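Local atomic coordinates of beta subunit of photoactivated adenylyl cyclase (Beggiatoa sp. PS, PDB entry 5M2A), a protein that senses blue light through a flavin-binding BLUF domain and uses it to switch on an adenylyl cyclase domain, which makes cyclic AMP from ATP. Residues N76-K81 against Q121-L126; Y10-S15 against G48-I53; G41-L46 against M96-L101. All coordinates share one frame; numbering follows the deposited sequence. Where two conformers were deposited one is given.

Interaction 1. Residues N76-K81 against Q121-L126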
# COMPACT_ATOMS: atom_id res chain seq x y z
N ASN A 76 1.54 20.00 -1.36
CA ASN A 76 1.49 18.69 -0.72
C ASN A 76 1.10 18.83 0.75
O ASN A 76 1.80 18.37 1.66
CB ASN A 76 2.81 17.94 -0.87
CG ASN A 76 2.69 16.46 -0.53
OD1 ASN A 76 3.68 15.80 -0.19
ND2 ASN A 76 1.48 15.93 -0.61
N ILE A 77 -0.03 19.48 0.98
CA ILE A 77 -0.49 19.75 2.34
C ILE A 77 -1.21 18.52 2.89
O ILE A 77 -2.12 17.99 2.25
CB ILE A 77 -1.40 20.99 2.36
CG1 ILE A 77 -0.64 22.20 1.81
CG2 ILE A 77 -1.90 21.24 3.78
CD1 ILE A 77 -1.55 23.36 1.43
N LEU A 78 -0.81 18.08 4.07
CA LEU A 78 -1.45 16.96 4.74
C LEU A 78 -1.74 17.36 6.18
O LEU A 78 -0.81 17.60 6.96
CB LEU A 78 -0.59 15.70 4.68
CG LEU A 78 -1.14 14.51 5.48
CD1 LEU A 78 -2.50 14.08 4.95
CD2 LEU A 78 -0.18 13.33 5.46
N CYS A 79 -3.02 17.44 6.52
CA CYS A 79 -3.41 17.62 7.91
C CYS A 79 -3.26 16.30 8.65
O CYS A 79 -3.82 15.28 8.24
CB CYS A 79 -4.85 18.13 8.00
SG CYS A 79 -5.40 18.42 9.69
N LEU A 80 -2.49 16.33 9.75
CA LEU A 80 -2.12 15.12 10.47
C LEU A 80 -3.00 14.82 11.66
O LEU A 80 -3.14 13.65 12.04
CB LEU A 80 -0.68 15.23 10.97
CG LEU A 80 0.42 15.31 9.91
CD1 LEU A 80 1.75 15.46 10.62
CD2 LEU A 80 0.40 14.07 9.04
N LYS A 81 -3.60 15.83 12.26
CA LYS A 81 -4.33 15.61 13.49
C LYS A 81 -5.31 16.75 13.67
O LYS A 81 -4.99 17.91 13.39
CB LYS A 81 -3.38 15.51 14.69
CG LYS A 81 -4.09 15.41 16.04
CD LYS A 81 -3.12 15.63 17.20
CE LYS A 81 -2.35 14.36 17.55
NZ LYS A 81 -1.36 14.61 18.64
N GLN A 121 10.53 13.34 6.89
CA GLN A 121 10.89 12.97 5.53
C GLN A 121 10.50 11.53 5.23
O GLN A 121 10.03 11.22 4.13
CB GLN A 121 12.39 13.20 5.33
CG GLN A 121 12.72 14.68 5.21
CD GLN A 121 14.22 14.96 5.16
OE1 GLN A 121 15.04 14.09 5.47
NE2 GLN A 121 14.57 16.18 4.78
N SER A 122 10.69 10.64 6.21
CA SER A 122 10.21 9.27 6.06
C SER A 122 8.69 9.22 5.94
O SER A 122 8.16 8.47 5.11
CB SER A 122 10.69 8.43 7.24
OG SER A 122 10.32 7.07 7.10
N HIS A 123 7.99 10.01 6.75
CA HIS A 123 6.53 10.07 6.69
C HIS A 123 6.06 10.42 5.28
O HIS A 123 5.13 9.80 4.75
CB HIS A 123 6.04 11.10 7.71
CG HIS A 123 4.55 11.10 7.93
ND1 HIS A 123 3.66 11.68 7.05
CD2 HIS A 123 3.81 10.64 8.96
CE1 HIS A 123 2.43 11.55 7.52
NE2 HIS A 123 2.50 10.91 8.68
N ARG A 124 6.72 11.40 4.65
CA ARG A 124 6.29 11.84 3.33
C ARG A 124 6.52 10.76 2.28
O ARG A 124 5.79 10.72 1.28
CB ARG A 124 7.01 13.13 2.93
CG ARG A 124 6.93 14.22 4.00
CD ARG A 124 6.15 15.41 3.50
NE ARG A 124 4.72 15.15 3.44
CZ ARG A 124 3.84 16.04 3.00
NH1 ARG A 124 2.55 15.72 2.97
NH2 ARG A 124 4.24 17.23 2.58
N VAL A 125 7.51 9.90 2.48
CA VAL A 125 7.69 8.76 1.58
C VAL A 125 6.54 7.77 1.75
O VAL A 125 5.88 7.37 0.78
CB VAL A 125 9.04 8.08 1.83
CG1 VAL A 125 9.12 6.78 1.03
CG2 VAL A 125 10.17 9.00 1.43
N LEU A 126 6.29 7.37 3.00
CA LEU A 126 5.21 6.42 3.29
C LEU A 126 3.87 6.90 2.76
O LEU A 126 3.07 6.07 2.31
CB LEU A 126 5.11 6.19 4.80
CG LEU A 126 6.28 5.62 5.59
CD1 LEU A 126 5.77 4.95 6.85
CD2 LEU A 126 7.12 4.65 4.78
O HOH W 1 4.05 12.70 -0.03

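Interaction 2. Residues Y10-S15 against G48-I53. With FMN (flavin mononucleotide), chain F.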
# COMPACT_ATOMS: atom_id res chain seq x y z
N TYR A 10 -0.75 20.33 10.68
CA TYR A 10 -0.52 19.90 9.31
C TYR A 10 0.94 20.09 8.96
O TYR A 10 1.67 20.85 9.60
CB TYR A 10 -1.42 20.65 8.31
CG TYR A 10 -1.02 22.08 8.02
CD1 TYR A 10 -0.03 22.38 7.09
CD2 TYR A 10 -1.65 23.14 8.67
CE1 TYR A 10 0.34 23.69 6.83
CE2 TYR A 10 -1.28 24.45 8.41
CZ TYR A 10 -0.29 24.72 7.49
OH TYR A 10 0.08 26.02 7.23
N ILE A 11 1.36 19.37 7.92
CA ILE A 11 2.67 19.56 7.32
C ILE A 11 2.48 19.90 5.85
O ILE A 11 1.46 19.59 5.23
CB ILE A 11 3.56 18.32 7.48
CG1 ILE A 11 2.86 17.10 6.90
CG2 ILE A 11 3.88 18.09 8.93
CD1 ILE A 11 3.66 15.83 7.03
N SER A 12 3.50 20.55 5.28
CA SER A 12 3.43 20.95 3.89
C SER A 12 4.84 21.08 3.34
O SER A 12 5.82 21.16 4.08
CB SER A 12 2.67 22.27 3.72
OG SER A 12 3.43 23.35 4.21
N LYS A 13 4.93 21.09 2.01
CA LYS A 13 6.17 21.33 1.29
C LYS A 13 6.22 22.79 0.87
O LYS A 13 5.29 23.28 0.22
CB LYS A 13 6.28 20.43 0.06
CG LYS A 13 7.58 20.57 -0.70
CD LYS A 13 7.64 19.60 -1.88
CE LYS A 13 8.92 19.76 -2.66
NZ LYS A 13 9.00 18.82 -3.82
N ILE A 14 7.30 23.47 1.23
CA ILE A 14 7.49 24.86 0.82
C ILE A 14 7.67 24.92 -0.69
O ILE A 14 8.53 24.22 -1.25
CB ILE A 14 8.68 25.47 1.56
CG1 ILE A 14 8.54 25.24 3.07
CG2 ILE A 14 8.81 26.95 1.23
CD1 ILE A 14 9.73 25.72 3.88
N SER A 15 6.88 25.76 -1.35
CA SER A 15 6.95 25.89 -2.80
C SER A 15 8.25 26.58 -3.20
O SER A 15 8.50 27.72 -2.82
CB SER A 15 5.76 26.68 -3.32
OG SER A 15 4.54 25.98 -3.11
N GLY A 48 12.85 22.76 3.93
CA GLY A 48 11.82 22.78 2.91
C GLY A 48 10.47 22.26 3.33
O GLY A 48 9.63 21.98 2.47
N LEU A 49 10.23 22.11 4.63
CA LEU A 49 8.94 21.65 5.14
C LEU A 49 8.39 22.67 6.12
O LEU A 49 9.13 23.28 6.89
CB LEU A 49 9.07 20.28 5.81
CG LEU A 49 9.45 19.15 4.85
CD1 LEU A 49 9.54 17.82 5.57
CD2 LEU A 49 8.46 19.06 3.70
N PHE A 50 7.07 22.87 6.07
CA PHE A 50 6.34 23.67 7.05
C PHE A 50 5.62 22.73 8.01
O PHE A 50 5.12 21.68 7.61
CB PHE A 50 5.31 24.58 6.38
CG PHE A 50 5.86 25.85 5.81
CD1 PHE A 50 6.75 26.63 6.52
CD2 PHE A 50 5.46 26.29 4.55
CE1 PHE A 50 7.25 27.81 5.99
CE2 PHE A 50 5.95 27.47 4.01
CZ PHE A 50 6.85 28.23 4.74
N PHE A 51 5.58 23.12 9.28
CA PHE A 51 4.76 22.46 10.29
C PHE A 51 3.92 23.56 10.92
O PHE A 51 4.48 24.58 11.33
CB PHE A 51 5.60 21.79 11.39
CG PHE A 51 6.69 20.88 10.88
CD1 PHE A 51 7.80 21.40 10.22
CD2 PHE A 51 6.64 19.52 11.09
CE1 PHE A 51 8.81 20.57 9.76
CE2 PHE A 51 7.65 18.69 10.62
CZ PHE A 51 8.73 19.23 9.96
N GLN A 52 2.61 23.38 11.00
CA GLN A 52 1.83 24.41 11.67
C GLN A 52 0.77 23.80 12.58
O GLN A 52 0.13 22.81 12.23
CB GLN A 52 1.17 25.38 10.68
CG GLN A 52 0.67 26.68 11.37
CD GLN A 52 0.21 27.75 10.39
OE1 GLN A 52 -0.20 27.44 9.27
NE2 GLN A 52 0.26 29.00 10.82
N ILE A 53 0.60 24.43 13.74
CA ILE A 53 -0.46 24.11 14.68
C ILE A 53 -1.35 25.33 14.79
O ILE A 53 -0.85 26.44 15.01
CB ILE A 53 0.11 23.72 16.06
CG1 ILE A 53 1.14 22.60 15.93
CG2 ILE A 53 -1.01 23.32 17.01
CD1 ILE A 53 1.86 22.25 17.24
N1 FMN F . -2.67 33.42 7.43
C2 FMN F . -3.28 33.68 8.64
O2 FMN F . -4.10 34.59 8.73
N3 FMN F . -2.98 32.92 9.75
C4 FMN F . -2.06 31.90 9.65
O4 FMN F . -1.79 31.22 10.64
C4A FMN F . -1.44 31.64 8.44
N5 FMN F . -0.53 30.61 8.37
C5A FMN F . 0.09 30.34 7.17
C6 FMN F . 1.00 29.31 7.11
C7 FMN F . 1.64 29.02 5.91
C7M FMN F . 2.63 27.89 5.87
C8 FMN F . 1.35 29.77 4.78
C8M FMN F . 2.03 29.47 3.48
C9 FMN F . 0.43 30.81 4.84
C9A FMN F . -0.21 31.09 6.04
N10 FMN F . -1.13 32.12 6.11
C10 FMN F . -1.75 32.40 7.32
C1' FMN F . -1.41 32.94 4.88
C2' FMN F . -2.82 32.77 4.32
O2' FMN F . -2.84 31.69 3.42
C3' FMN F . -3.21 34.05 3.60
O3' FMN F . -2.16 34.42 2.73
C4' FMN F . -3.46 35.18 4.60
O4' FMN F . -4.49 34.80 5.49
C5' FMN F . -3.87 36.47 3.90
O5' FMN F . -5.05 36.24 3.17
P FMN F . -5.87 37.46 2.52
O1P FMN F . -6.69 38.10 3.62
O2P FMN F . -4.90 38.47 1.95
O3P FMN F . -6.78 36.93 1.43

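Interaction 3. Residues G41-L46 against M96-L101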
# COMPACT_ATOMS: atom_id res chain seq x y z
N GLY A 41 -1.19 29.71 17.72
CA GLY A 41 -0.48 28.57 17.17
C GLY A 41 0.98 28.85 16.93
O GLY A 41 1.53 29.87 17.36
N VAL A 42 1.62 27.90 16.26
CA VAL A 42 3.04 27.96 15.96
C VAL A 42 3.26 27.51 14.52
O VAL A 42 2.55 26.64 14.01
CB VAL A 42 3.89 27.08 16.91
CG1 VAL A 42 3.82 27.61 18.31
CG2 VAL A 42 3.43 25.64 16.87
N LEU A 43 4.26 28.11 13.88
CA LEU A 43 4.67 27.74 12.53
C LEU A 43 6.16 27.44 12.57
O LEU A 43 6.96 28.33 12.86
CB LEU A 43 4.36 28.85 11.52
CG LEU A 43 4.84 28.63 10.09
CD1 LEU A 43 4.14 27.43 9.47
CD2 LEU A 43 4.62 29.90 9.26
N LEU A 44 6.52 26.19 12.30
CA LEU A 44 7.91 25.77 12.24
C LEU A 44 8.28 25.42 10.80
O LEU A 44 7.46 24.88 10.06
CB LEU A 44 8.17 24.55 13.14
CG LEU A 44 8.55 24.75 14.60
CD1 LEU A 44 7.36 25.21 15.38
CD2 LEU A 44 9.09 23.46 15.19
N TYR A 45 9.51 25.73 10.41
CA TYR A 45 9.97 25.23 9.12
C TYR A 45 11.36 24.65 9.25
O TYR A 45 12.18 25.10 10.06
CB TYR A 45 9.90 26.29 8.01
CG TYR A 45 10.62 27.59 8.24
CD1 TYR A 45 10.08 28.56 9.08
CD2 TYR A 45 11.79 27.88 7.57
CE1 TYR A 45 10.72 29.76 9.27
CE2 TYR A 45 12.44 29.08 7.75
CZ TYR A 45 11.90 30.02 8.60
OH TYR A 45 12.54 31.22 8.79
N LEU A 46 11.61 23.61 8.46
CA LEU A 46 12.83 22.82 8.57
C LEU A 46 13.03 22.11 7.24
O LEU A 46 12.20 21.28 6.86
CB LEU A 46 12.72 21.80 9.71
CG LEU A 46 13.97 20.96 10.01
CD1 LEU A 46 15.13 21.86 10.43
CD2 LEU A 46 13.67 19.93 11.07
N MET A 96 0.65 33.82 16.40
CA MET A 96 1.35 32.90 15.51
C MET A 96 2.86 33.05 15.72
O MET A 96 3.46 34.01 15.24
CB MET A 96 0.98 33.13 14.05
CG MET A 96 1.65 32.15 13.08
SD MET A 96 1.62 30.43 13.66
CE MET A 96 -0.13 30.15 13.88
N LYS A 97 3.46 32.12 16.44
CA LYS A 97 4.90 32.14 16.67
C LYS A 97 5.59 31.37 15.55
O LYS A 97 5.27 30.20 15.32
CB LYS A 97 5.23 31.52 18.03
CG LYS A 97 6.69 31.16 18.23
CD LYS A 97 7.52 32.39 18.49
CE LYS A 97 7.26 32.93 19.87
NZ LYS A 97 7.92 34.24 20.09
N THR A 98 6.51 32.03 14.86
CA THR A 98 7.26 31.40 13.78
C THR A 98 8.64 30.99 14.30
O THR A 98 9.35 31.81 14.88
CB THR A 98 7.41 32.33 12.57
OG1 THR A 98 6.12 32.62 12.03
CG2 THR A 98 8.28 31.67 11.49
N ILE A 99 9.00 29.74 14.08
CA ILE A 99 10.27 29.19 14.54
C ILE A 99 11.01 28.65 13.33
O ILE A 99 10.54 27.72 12.67
CB ILE A 99 10.06 28.09 15.59
CG1 ILE A 99 9.27 28.64 16.78
CG2 ILE A 99 11.40 27.54 16.05
CD1 ILE A 99 8.95 27.60 17.83
N ASN A 100 12.17 29.24 13.03
CA ASN A 100 13.04 28.74 11.96
C ASN A 100 13.98 27.71 12.57
O ASN A 100 15.04 28.06 13.10
CB ASN A 100 13.82 29.87 11.31
CG ASN A 100 14.69 29.39 10.17
OD1 ASN A 100 14.70 28.20 9.84
ND2 ASN A 100 15.42 30.31 9.55
N LEU A 101 13.60 26.44 12.48
CA LEU A 101 14.41 25.39 13.08
C LEU A 101 15.75 25.20 12.37
O LEU A 101 16.68 24.65 12.98
CB LEU A 101 13.63 24.07 13.10
CG LEU A 101 13.81 23.25 14.39
CD1 LEU A 101 13.43 24.08 15.60
CD2 LEU A 101 13.00 21.96 14.35

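Interaction 1. Residues N76-K81 against Q121-L126
The side chain of Arg124 leaves its helix with CG anti to the carbonyl carbon (chi1 -51°), then bends at chi2 (-116°) and again at chi3, which brings the guanidinium up to the backbone of Asn76. Helix 110-129 here crosses the sheet of the BLUF domain near strand 77-83, where the chain has just turned a corner at Asn76. The guanidinium presents its outer end, and both terminal nitrogens close on a single carbonyl oxygen: Arg124 NH2 donates to Asn76 O at 2.8 Å, lying in the carbonyl plane, while Arg124 NH1 donates to the same O at 3.0 Å from above that plane. The oxygen itself sits in the plane of the guanidinium, a fork that should hold the group from turning. In the conformer described, one of two for Asn76, the side chain folds over the guanidinium with planes only 8° apart; its OD1 rests on one face without being hydrogen-bonded to it. Glu127 takes a second share of the charge through a salt bridge to Arg124 NH1, which also lies 3.6 Å from Leu78 CB. Farther along the strand, leucine methyls pack against the imidazole of His123. Leu78 CD2 meets the edge of the His123 ring at CE1 (3.8 Å), and Leu80 CD2 comes to 3.6 Å from that same His123 CE1. His123 is fixed by Glu127 at ND1 and by Ser122 of the second subunit at NE2, so this face also belongs to the dimer interface. A water donates to both Asn76 OD1 (3.1 Å) and Arg124 O (2.9 Å).

Interaction 2. Residues Y10-S15 against G48-I53
Tyr10 and Gln52 face the flavin side by side from two central antiparallel strands of the BLUF sheet. Backbone bonds zip the strands together: Tyr10 with Gln52 and Ser12 with Phe50 are hydrogen-bonded pairs, alternating with the non-hydrogen-bonded pairs Ile11–Phe51 and Lys13–Leu49, and Ile14 N closes the end on Gly48 O at 3.0 Å. Among polar side chains, Tyr10 OH donates to Gln52 OE1 at a short 2.5 Å, the ring and amide planes standing 68° apart. With OE1 so occupied, Gln52 NE2 turns to the flavin, donating to FMN N5 at 3.0 Å, with a weaker bond to FMN O4. CG anti to the backbone N (chi1 -164°) and an extended chain carry the Gln52 amide this far. This Tyr–Gln–flavin relay is the hallmark of BLUF photoreceptors, whose light response is thought to rearrange it. Apolar contacts lie on both sides of the sheet. Ile11 CG2 packs on Phe51 CD2 (3.8 Å), on the side covered by helix 110-129. On the flavin side the Phe50 ring is sandwiched: Ile14 CG1 makes a CH-pi contact 3.6 Å from the ring centroid, and FMN C7M lies against the opposite face, 3.5 Å from Phe50 CD2.

Interaction 3. Residues G41-L46 against M96-L101
The ring of Tyr45 lies against Asn100, whose CA sits over one face in a CH-pi contact, 4.0 Å from the ring centroid and displaced toward the rim, while Thr98 CG2 meets the ring edge 3.8 Å from Tyr45 CE1. The Asn100 amide is tilted just 20° from the ring plane, but Tyr45 OH and Asn100 ND2 are poorly aligned for a hydrogen bond; the amide is bonded instead through OD1 to Asn102. The ring reaches this place because Tyr45 CG takes the crowded position between backbone N and carbonyl carbon (chi1 56°), which folds it across the neighbouring strand. Replacing Tyr45 by an alanine would probably leave the Asn100 side chain and the methyl of Thr98 without the ring they pack on and open a gap beneath helix 20-36. The backbones run parallel and alternate donors regularly, from Lys97 N to Gly41 O through to Leu101 N to Tyr45 O; the shortest link is Leu43 N to Lys97 O at 2.7 Å. Met96, bent at chi2 and chi3, curls back over the start of strand 40-46, placing its CE 3.5 Å from Gly41 C, where a CB on Gly41 would come too close to that methyl; the backbone angles of Gly41 independently favour glycine. Met96 SD lies 3.8 Å from Leu43 CB, and both residues line the flavin pocket. On the other side of the sheet Leu44 and Ile99 run side by side, touching CD1 to CD1 at 3.8 Å. At the C-terminal end of the pair, Leu46 CD1 packs on Leu101 CB. Strand 97-100 thus extends the BLUF sheet beside strand 40-46, which strand 49-55 flanks on its other edge; helix 20-36 covers the Tyr45 and Met96 side, while helix 110-129 packs on Leu46 and Leu101, and Ile112 of the second subunit on Leu44.

From the N terminus, interaction 2 closes first: strand 5-14 is joined by strand 49-55 after an excursion through helix 20-36 and strand 40-46. Interaction 3 opens inside that excursion, at 41-46, and closes at 96-101, so the two cross. Interaction 1 opens at 76-81, within the span of interaction 3, and closes only at 121-126; these two cross as well, whereas interactions 1 and 2 follow in series. Backbone bonds join neighbours, with Leu78 N on Ile11 O and Phe51 N on Leu44 O. Together the contacts span the BLUF sheet from strand 77-83 to strand 97-100 and tie it to helix 110-129 beside the second subunit.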